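Local structure of uncharacterized protein (Sinorhizobium meliloti, 3U5R) at residues F56-I67 with C143-R154. The protein is of unknown function but belongs to the AhpC/TSA family of thioredoxin-like proteins, and may therefore have antioxidant or oxidoreductase activity. Numbering follows the deposited sequence.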
ATOM      1  N   PHE A  56     -13.355   6.469   2.105  1.00 15.81           N
ATOM      2  CA  PHE A  56     -13.225   5.735   0.823  1.00 14.85           C
ATOM      3  C   PHE A  56     -14.429   4.906   0.534  1.00 16.21           C
ATOM      4  O   PHE A  56     -14.393   4.063  -0.362  1.00 14.80           O
ATOM      5  CB  PHE A  56     -11.950   4.885   0.885  1.00 13.25           C
ATOM      6  CG  PHE A  56     -10.728   5.715   1.213  1.00 13.46           C
ATOM      7  CD1 PHE A  56     -10.142   6.541   0.219  1.00  9.84           C
ATOM      8  CD2 PHE A  56     -10.212   5.729   2.476  1.00 15.06           C
ATOM      9  CE1 PHE A  56      -9.055   7.367   0.522  1.00 14.86           C
ATOM     10  CE2 PHE A  56      -9.116   6.579   2.817  1.00 14.59           C
ATOM     11  CZ  PHE A  56      -8.557   7.402   1.804  1.00 15.60           C
ATOM     12  N   LYS A  57     -15.522   5.158   1.262  1.00 18.67           N
ATOM     13  CA  LYS A  57     -16.645   4.192   1.296  1.00 22.50           C
ATOM     14  C   LYS A  57     -17.308   3.966  -0.079  1.00 23.02           C
ATOM     15  O   LYS A  57     -17.813   2.884  -0.397  1.00 24.56           O
ATOM     16  CB  LYS A  57     -17.670   4.663   2.348  1.00 24.99           C
ATOM     17  CG  LYS A  57     -18.887   3.726   2.591  1.00 35.00           C
ATOM     18  CD  LYS A  57     -19.995   4.375   3.519  1.00 42.39           C
ATOM     19  CE  LYS A  57     -20.653   5.672   2.885  1.00 45.23           C
ATOM     20  NZ  LYS A  57     -20.037   6.992   3.326  1.00 44.47           N
ATOM     21  N   ASP A  58     -17.313   4.982  -0.910  1.00 23.83           N
ATOM     22  CA  ASP A  58     -17.964   4.850  -2.189  1.00 24.29           C
ATOM     23  C   ASP A  58     -17.144   4.109  -3.256  1.00 23.91           C
ATOM     24  O   ASP A  58     -17.687   3.832  -4.300  1.00 23.63           O
ATOM     25  CB  ASP A  58     -18.356   6.229  -2.705  1.00 26.17           C
ATOM     26  CG  ASP A  58     -19.452   6.892  -1.825  1.00 33.54           C
ATOM     27  OD1 ASP A  58     -20.279   6.177  -1.164  1.00 34.29           O
ATOM     28  OD2 ASP A  58     -19.452   8.148  -1.771  1.00 42.76           O
ATOM     29  N   SER A  59     -15.859   3.794  -3.008  1.00 19.82           N
ATOM     30  CA  SER A  59     -15.064   3.067  -3.980  1.00 17.69           C
ATOM     31  C   SER A  59     -15.237   1.571  -3.761  1.00 17.56           C
ATOM     32  O   SER A  59     -14.947   1.082  -2.673  1.00 18.50           O
ATOM     33  CB  SER A  59     -13.580   3.422  -3.877  1.00 18.19           C
ATOM     34  OG  SER A  59     -13.395   4.816  -4.067  1.00 18.89           O
ATOM     35  N   PRO A  60     -15.706   0.819  -4.787  1.00 18.14           N
ATOM     36  CA  PRO A  60     -15.886  -0.646  -4.597  1.00 17.69           C
ATOM     37  C   PRO A  60     -14.578  -1.368  -4.319  1.00 18.27           C
ATOM     38  O   PRO A  60     -14.573  -2.377  -3.570  1.00 18.71           O
ATOM     39  CB  PRO A  60     -16.531  -1.117  -5.927  1.00 18.10           C
ATOM     40  CG  PRO A  60     -16.141   0.064  -6.962  1.00 19.72           C
ATOM     41  CD  PRO A  60     -16.203   1.297  -6.090  1.00 16.47           C
ATOM     42  N   ALA A  61     -13.432  -0.884  -4.845  1.00 16.56           N
ATOM     43  CA  ALA A  61     -12.164  -1.509  -4.443  1.00 15.12           C
ATOM     44  C   ALA A  61     -11.302  -0.567  -3.634  1.00 14.67           C
ATOM     45  O   ALA A  61     -11.203   0.646  -3.970  1.00 13.92           O
ATOM     46  CB  ALA A  61     -11.338  -2.043  -5.700  1.00 13.62           C
ATOM     47  N   LEU A  62     -10.588  -1.109  -2.626  1.00 12.72           N
ATOM     48  CA  LEU A  62      -9.736  -0.277  -1.794  1.00 11.29           C
ATOM     49  C   LEU A  62      -8.396  -0.965  -1.607  1.00 11.96           C
ATOM     50  O   LEU A  62      -8.330  -2.139  -1.128  1.00 11.31           O
ATOM     51  CB  LEU A  62     -10.384   0.047  -0.422  1.00 12.39           C
ATOM     52  CG  LEU A  62      -9.381   0.585   0.624  1.00 16.26           C
ATOM     53  CD1 LEU A  62      -9.088   2.079   0.300  1.00 12.54           C
ATOM     54  CD2 LEU A  62      -9.933   0.496   2.068  1.00 11.62           C
ATOM     55  N   LEU A  63      -7.322  -0.274  -2.027  1.00  8.86           N
ATOM     56  CA  LEU A  63      -5.982  -0.763  -1.813  1.00 11.72           C
ATOM     57  C   LEU A  63      -5.336  -0.015  -0.624  1.00 11.99           C
ATOM     58  O   LEU A  63      -5.276   1.234  -0.639  1.00 12.22           O
ATOM     59  CB  LEU A  63      -5.133  -0.598  -3.076  1.00 20.00           C
ATOM     60  CG  LEU A  63      -3.664  -1.014  -2.964  1.00 20.00           C
ATOM     61  CD1 LEU A  63      -3.549  -2.501  -2.666  1.00 20.00           C
ATOM     62  CD2 LEU A  63      -2.904  -0.655  -4.231  1.00 20.00           C
ATOM     63  N   VAL A  64      -4.809  -0.755   0.367  1.00 11.90           N
ATOM     64  CA  VAL A  64      -4.090  -0.153   1.459  1.00 11.46           C
ATOM     65  C   VAL A  64      -2.658  -0.621   1.266  1.00 13.45           C
ATOM     66  O   VAL A  64      -2.403  -1.845   1.207  1.00 13.39           O
ATOM     67  CB  VAL A  64      -4.605  -0.603   2.824  1.00 13.92           C
ATOM     68  CG1 VAL A  64      -3.752   0.075   3.968  1.00 13.36           C
ATOM     69  CG2 VAL A  64      -6.094  -0.249   2.977  1.00 10.73           C
ATOM     70  N   ALA A  65      -1.705   0.328   1.159  1.00 12.11           N
ATOM     71  CA  ALA A  65      -0.339  -0.022   0.780  1.00 12.49           C
ATOM     72  C   ALA A  65       0.611   0.517   1.759  1.00 11.72           C
ATOM     73  O   ALA A  65       0.639   1.757   1.979  1.00 14.64           O
ATOM     74  CB  ALA A  65      -0.026   0.591  -0.688  1.00 13.88           C
ATOM     75  N   PHE A  66       1.375  -0.341   2.424  1.00 11.18           N
ATOM     76  CA  PHE A  66       2.389   0.160   3.358  1.00 11.98           C
ATOM     77  C   PHE A  66       3.694   0.350   2.594  1.00 14.86           C
ATOM     78  O   PHE A  66       4.264  -0.603   2.080  1.00 14.59           O
ATOM     79  CB  PHE A  66       2.581  -0.809   4.544  1.00 11.72           C
ATOM     80  CG  PHE A  66       1.366  -0.892   5.403  1.00 11.27           C
ATOM     81  CD1 PHE A  66       1.262  -0.133   6.559  1.00 12.56           C
ATOM     82  CD2 PHE A  66       0.285  -1.643   4.992  1.00 11.98           C
ATOM     83  CE1 PHE A  66       0.109  -0.159   7.327  1.00 13.86           C
ATOM     84  CE2 PHE A  66      -0.905  -1.677   5.763  1.00 13.78           C
ATOM     85  CZ  PHE A  66      -0.970  -0.956   6.932  1.00 13.35           C
ATOM     86  N   ILE A  67       4.152   1.590   2.493  1.00 15.18           N
ATOM     87  CA  ILE A  67       5.343   1.863   1.723  1.00 14.87           C
ATOM     88  C   ILE A  67       6.351   2.692   2.555  1.00 15.90           C
ATOM     89  O   ILE A  67       6.187   2.851   3.756  1.00 14.35           O
ATOM     90  CB  ILE A  67       4.982   2.554   0.373  1.00 15.73           C
ATOM     91  CG1 ILE A  67       4.245   3.879   0.594  1.00 16.14           C
ATOM     92  CG2 ILE A  67       4.121   1.677  -0.452  1.00 13.03           C
ATOM     93  CD1 ILE A  67       4.110   4.620  -0.730  1.00 11.67           C
ATOM     94  N   CYS A 143       6.485  -5.611   5.831  1.00 20.41           N
ATOM     95  CA  CYS A 143       7.560  -5.035   5.015  1.00 20.20           C
ATOM     96  C   CYS A 143       7.018  -3.922   4.112  1.00 18.90           C
ATOM     97  O   CYS A 143       5.777  -3.667   4.036  1.00 19.04           O
ATOM     98  CB  CYS A 143       8.126  -6.161   4.139  1.00 20.44           C
ATOM     99  SG  CYS A 143       6.898  -6.873   2.994  1.00 22.97           S
ATOM    100  N   THR A 144       7.910  -3.241   3.405  1.00 17.44           N
ATOM    101  CA  THR A 144       7.457  -2.209   2.452  1.00 16.19           C
ATOM    102  C   THR A 144       8.026  -2.672   1.126  1.00 16.24           C
ATOM    103  O   THR A 144       9.230  -2.922   1.054  1.00 18.64           O
ATOM    104  CB  THR A 144       8.014  -0.800   2.834  1.00 16.87           C
ATOM    105  OG1 THR A 144       9.444  -0.873   2.846  1.00 17.48           O
ATOM    106  CG2 THR A 144       7.474  -0.331   4.271  1.00 16.19           C
ATOM    107  N   PRO A 145       7.211  -2.748   0.061  1.00 15.90           N
ATOM    108  CA  PRO A 145       5.807  -2.425   0.032  1.00 15.02           C
ATOM    109  C   PRO A 145       5.006  -3.642   0.473  1.00 16.97           C
ATOM    110  O   PRO A 145       5.417  -4.782   0.197  1.00 17.03           O
ATOM    111  CB  PRO A 145       5.540  -2.219  -1.431  1.00 15.24           C
ATOM    112  CG  PRO A 145       6.504  -3.221  -2.151  1.00 16.80           C
ATOM    113  CD  PRO A 145       7.704  -3.276  -1.231  1.00 14.49           C
ATOM    114  N   ASP A 146       3.858  -3.416   1.123  1.00 16.08           N
ATOM    115  CA  ASP A 146       2.942  -4.524   1.509  1.00 17.28           C
ATOM    116  C   ASP A 146       1.548  -4.128   1.046  1.00 16.21           C
ATOM    117  O   ASP A 146       1.030  -3.097   1.498  1.00 15.56           O
ATOM    118  CB  ASP A 146       2.957  -4.692   3.049  1.00 18.60           C
ATOM    119  CG  ASP A 146       2.685  -6.130   3.482  1.00 20.90           C
ATOM    120  OD1 ASP A 146       2.093  -6.890   2.677  1.00 22.22           O
ATOM    121  OD2 ASP A 146       3.109  -6.483   4.596  1.00 23.05           O
ATOM    122  N   PHE A 147       0.989  -4.840   0.073  1.00 14.49           N
ATOM    123  CA  PHE A 147      -0.276  -4.441  -0.531  1.00 13.75           C
ATOM    124  C   PHE A 147      -1.458  -5.285  -0.075  1.00 13.82           C
ATOM    125  O   PHE A 147      -1.399  -6.525  -0.151  1.00 13.27           O
ATOM    126  CB  PHE A 147      -0.178  -4.614  -2.058  1.00 14.88           C
ATOM    127  CG  PHE A 147       0.899  -3.746  -2.703  1.00 17.67           C
ATOM    128  CD1 PHE A 147       0.629  -2.401  -2.986  1.00 16.27           C
ATOM    129  CD2 PHE A 147       2.150  -4.288  -3.077  1.00 16.05           C
ATOM    130  CE1 PHE A 147       1.601  -1.588  -3.605  1.00 15.55           C
ATOM    131  CE2 PHE A 147       3.128  -3.464  -3.701  1.00 18.40           C
ATOM    132  CZ  PHE A 147       2.842  -2.105  -3.947  1.00 14.71           C
ATOM    133  N   PHE A 148      -2.547  -4.634   0.356  1.00 13.20           N
ATOM    134  CA  PHE A 148      -3.746  -5.359   0.800  1.00 13.10           C
ATOM    135  C   PHE A 148      -4.913  -4.810  -0.030  1.00 13.17           C
ATOM    136  O   PHE A 148      -5.248  -3.620   0.108  1.00 14.10           O
ATOM    137  CB  PHE A 148      -4.032  -5.055   2.295  1.00 11.53           C
ATOM    138  CG  PHE A 148      -2.960  -5.504   3.298  1.00 12.86           C
ATOM    139  CD1 PHE A 148      -1.759  -4.812   3.473  1.00 12.87           C
ATOM    140  CD2 PHE A 148      -3.210  -6.597   4.155  1.00 13.35           C
ATOM    141  CE1 PHE A 148      -0.805  -5.235   4.393  1.00 13.98           C
ATOM    142  CE2 PHE A 148      -2.301  -6.998   5.112  1.00 16.22           C
ATOM    143  CZ  PHE A 148      -1.080  -6.329   5.263  1.00 13.27           C
ATOM    144  N   LEU A 149      -5.557  -5.628  -0.877  1.00 11.63           N
ATOM    145  CA  LEU A 149      -6.663  -5.175  -1.653  1.00 11.94           C
ATOM    146  C   LEU A 149      -7.981  -5.725  -1.038  1.00 12.81           C
ATOM    147  O   LEU A 149      -8.076  -6.955  -0.833  1.00 11.40           O
ATOM    148  CB  LEU A 149      -6.573  -5.692  -3.120  1.00 11.33           C
ATOM    149  CG  LEU A 149      -7.666  -5.213  -4.100  1.00 10.66           C
ATOM    150  CD1 LEU A 149      -7.572  -3.658  -4.344  1.00 10.84           C
ATOM    151  CD2 LEU A 149      -7.484  -5.954  -5.363  1.00  9.71           C
ATOM    152  N   TYR A 150      -8.968  -4.833  -0.872  1.00 12.00           N
ATOM    153  CA  TYR A 150     -10.297  -5.144  -0.340  1.00 11.62           C
ATOM    154  C   TYR A 150     -11.386  -4.907  -1.384  1.00 12.36           C
ATOM    155  O   TYR A 150     -11.282  -3.982  -2.210  1.00 11.42           O
ATOM    156  CB  TYR A 150     -10.591  -4.275   0.874  1.00 11.03           C
ATOM    157  CG  TYR A 150      -9.564  -4.540   1.933  1.00 14.29           C
ATOM    158  CD1 TYR A 150      -9.729  -5.606   2.829  1.00 14.14           C
ATOM    159  CD2 TYR A 150      -8.385  -3.750   2.002  1.00 12.78           C
ATOM    160  CE1 TYR A 150      -8.779  -5.859   3.816  1.00 10.99           C
ATOM    161  CE2 TYR A 150      -7.365  -4.046   2.959  1.00 12.21           C
ATOM    162  CZ  TYR A 150      -7.595  -5.099   3.851  1.00 14.02           C
ATOM    163  OH  TYR A 150      -6.617  -5.415   4.782  1.00 11.35           O
ATOM    164  N   ASP A 151     -12.478  -5.664  -1.263  1.00 12.89           N
ATOM    165  CA  ASP A 151     -13.646  -5.498  -2.117  1.00 14.12           C
ATOM    166  C   ASP A 151     -14.645  -4.589  -1.512  1.00 14.81           C
ATOM    167  O   ASP A 151     -14.368  -3.882  -0.519  1.00 14.57           O
ATOM    168  CB  ASP A 151     -14.233  -6.884  -2.485  1.00 15.18           C
ATOM    169  CG  ASP A 151     -14.819  -7.621  -1.235  1.00 16.97           C
ATOM    170  OD1 ASP A 151     -14.961  -7.001  -0.142  1.00 15.24           O
ATOM    171  OD2 ASP A 151     -15.127  -8.803  -1.376  1.00 17.73           O
ATOM    172  N   ARG A 152     -15.831  -4.614  -2.082  1.00 17.46           N
ATOM    173  CA  ARG A 152     -16.936  -3.704  -1.764  1.00 21.30           C
ATOM    174  C   ARG A 152     -17.325  -3.826  -0.267  1.00 21.09           C
ATOM    175  O   ARG A 152     -17.695  -2.833   0.361  1.00 20.52           O
ATOM    176  CB  ARG A 152     -18.193  -4.016  -2.624  1.00 23.10           C
ATOM    177  CG  ARG A 152     -18.071  -3.863  -4.201  1.00 34.49           C
ATOM    178  CD  ARG A 152     -19.382  -3.264  -4.889  1.00 46.04           C
ATOM    179  NE  ARG A 152     -19.663  -1.932  -4.275  1.00 53.20           N
ATOM    180  CZ  ARG A 152     -19.924  -0.795  -4.931  1.00 51.86           C
ATOM    181  NH1 ARG A 152     -20.018  -0.793  -6.255  1.00 51.59           N
ATOM    182  NH2 ARG A 152     -20.088   0.342  -4.251  1.00 52.98           N
ATOM    183  N   GLU A 153     -17.202  -5.024   0.304  1.00 19.47           N
ATOM    184  CA  GLU A 153     -17.537  -5.166   1.732  1.00 19.17           C
ATOM    185  C   GLU A 153     -16.299  -5.212   2.544  1.00 19.30           C
ATOM    186  O   GLU A 153     -16.309  -5.659   3.669  1.00 18.76           O
ATOM    187  CB  GLU A 153     -18.404  -6.431   1.942  1.00 20.73           C
ATOM    188  CG  GLU A 153     -19.682  -6.331   1.088  1.00 23.28           C
ATOM    189  CD  GLU A 153     -20.736  -5.373   1.683  1.00 34.18           C
ATOM    190  OE1 GLU A 153     -20.515  -4.777   2.784  1.00 34.68           O
ATOM    191  OE2 GLU A 153     -21.824  -5.257   1.052  1.00 39.80           O
ATOM    192  N   ARG A 154     -15.196  -4.684   1.973  1.00 18.71           N
ATOM    193  CA  ARG A 154     -13.962  -4.502   2.692  1.00 15.11           C
ATOM    194  C   ARG A 154     -13.479  -5.790   3.276  1.00 14.99           C
ATOM    195  O   ARG A 154     -13.020  -5.825   4.390  1.00 13.24           O
ATOM    196  CB  ARG A 154     -14.048  -3.375   3.715  1.00 17.50           C
ATOM    197  CG  ARG A 154     -14.360  -2.002   3.020  1.00 21.57           C
ATOM    198  CD  ARG A 154     -13.282  -1.619   1.961  1.00 18.75           C
ATOM    199  NE  ARG A 154     -13.552  -0.279   1.431  1.00 16.34           N
ATOM    200  CZ  ARG A 154     -13.945   0.014   0.189  1.00 15.56           C
ATOM    201  NH1 ARG A 154     -14.031  -0.927  -0.781  1.00 14.46           N
ATOM    202  NH2 ARG A 154     -14.150   1.303  -0.121  1.00 16.69           N
TER
HETATM  203  O   HOH W   1     -17.257   0.244   0.818  1.00 34.95           O
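Strand 61-66 runs antiparallel to strand 146-150 at 163°, their axes 4.7 Å apart, with L62/Y150, V64/F148 and F66/D146 as the hydrogen-bonded pairs, each closed by two backbone bonds. On the face bearing V64, F66 and F148, the F66 and F148 rings meet obliquely, planes at 74°, F66 CD2 lying 3.8 Å from F148 CE1; H159 stacks on F148. On the other face A65 CB sits 3.8 Å from F147 CD1, and L63 and L149 pack against helix 176-186. This pairing joins central strands of the thioredoxin-like sheet, strand 93-99 lying parallel beside 61-66, and ends at the cis peptide before P145, a feature shared with thioredoxins. Past the other end, R154 folds back, bent at chi2 (-59°), and sets its guanidinium end-on to S59 O, NH2 at 2.7 Å and NH1 at 2.9 Å, both in the carbonyl plane. L62 CB covers one guanidinium face and a water the opposite one, while NH1 also bonds D151 O from above its carbonyl plane. A leucine in place of R154 would probably leave S59 O without these two donors and remove the side-chain tie between the turns 56-59 and 151-154. Within the second turn, R152 lays one face of its guanidinium against P60 CB, which lies 3.5 Å from R152 NH1.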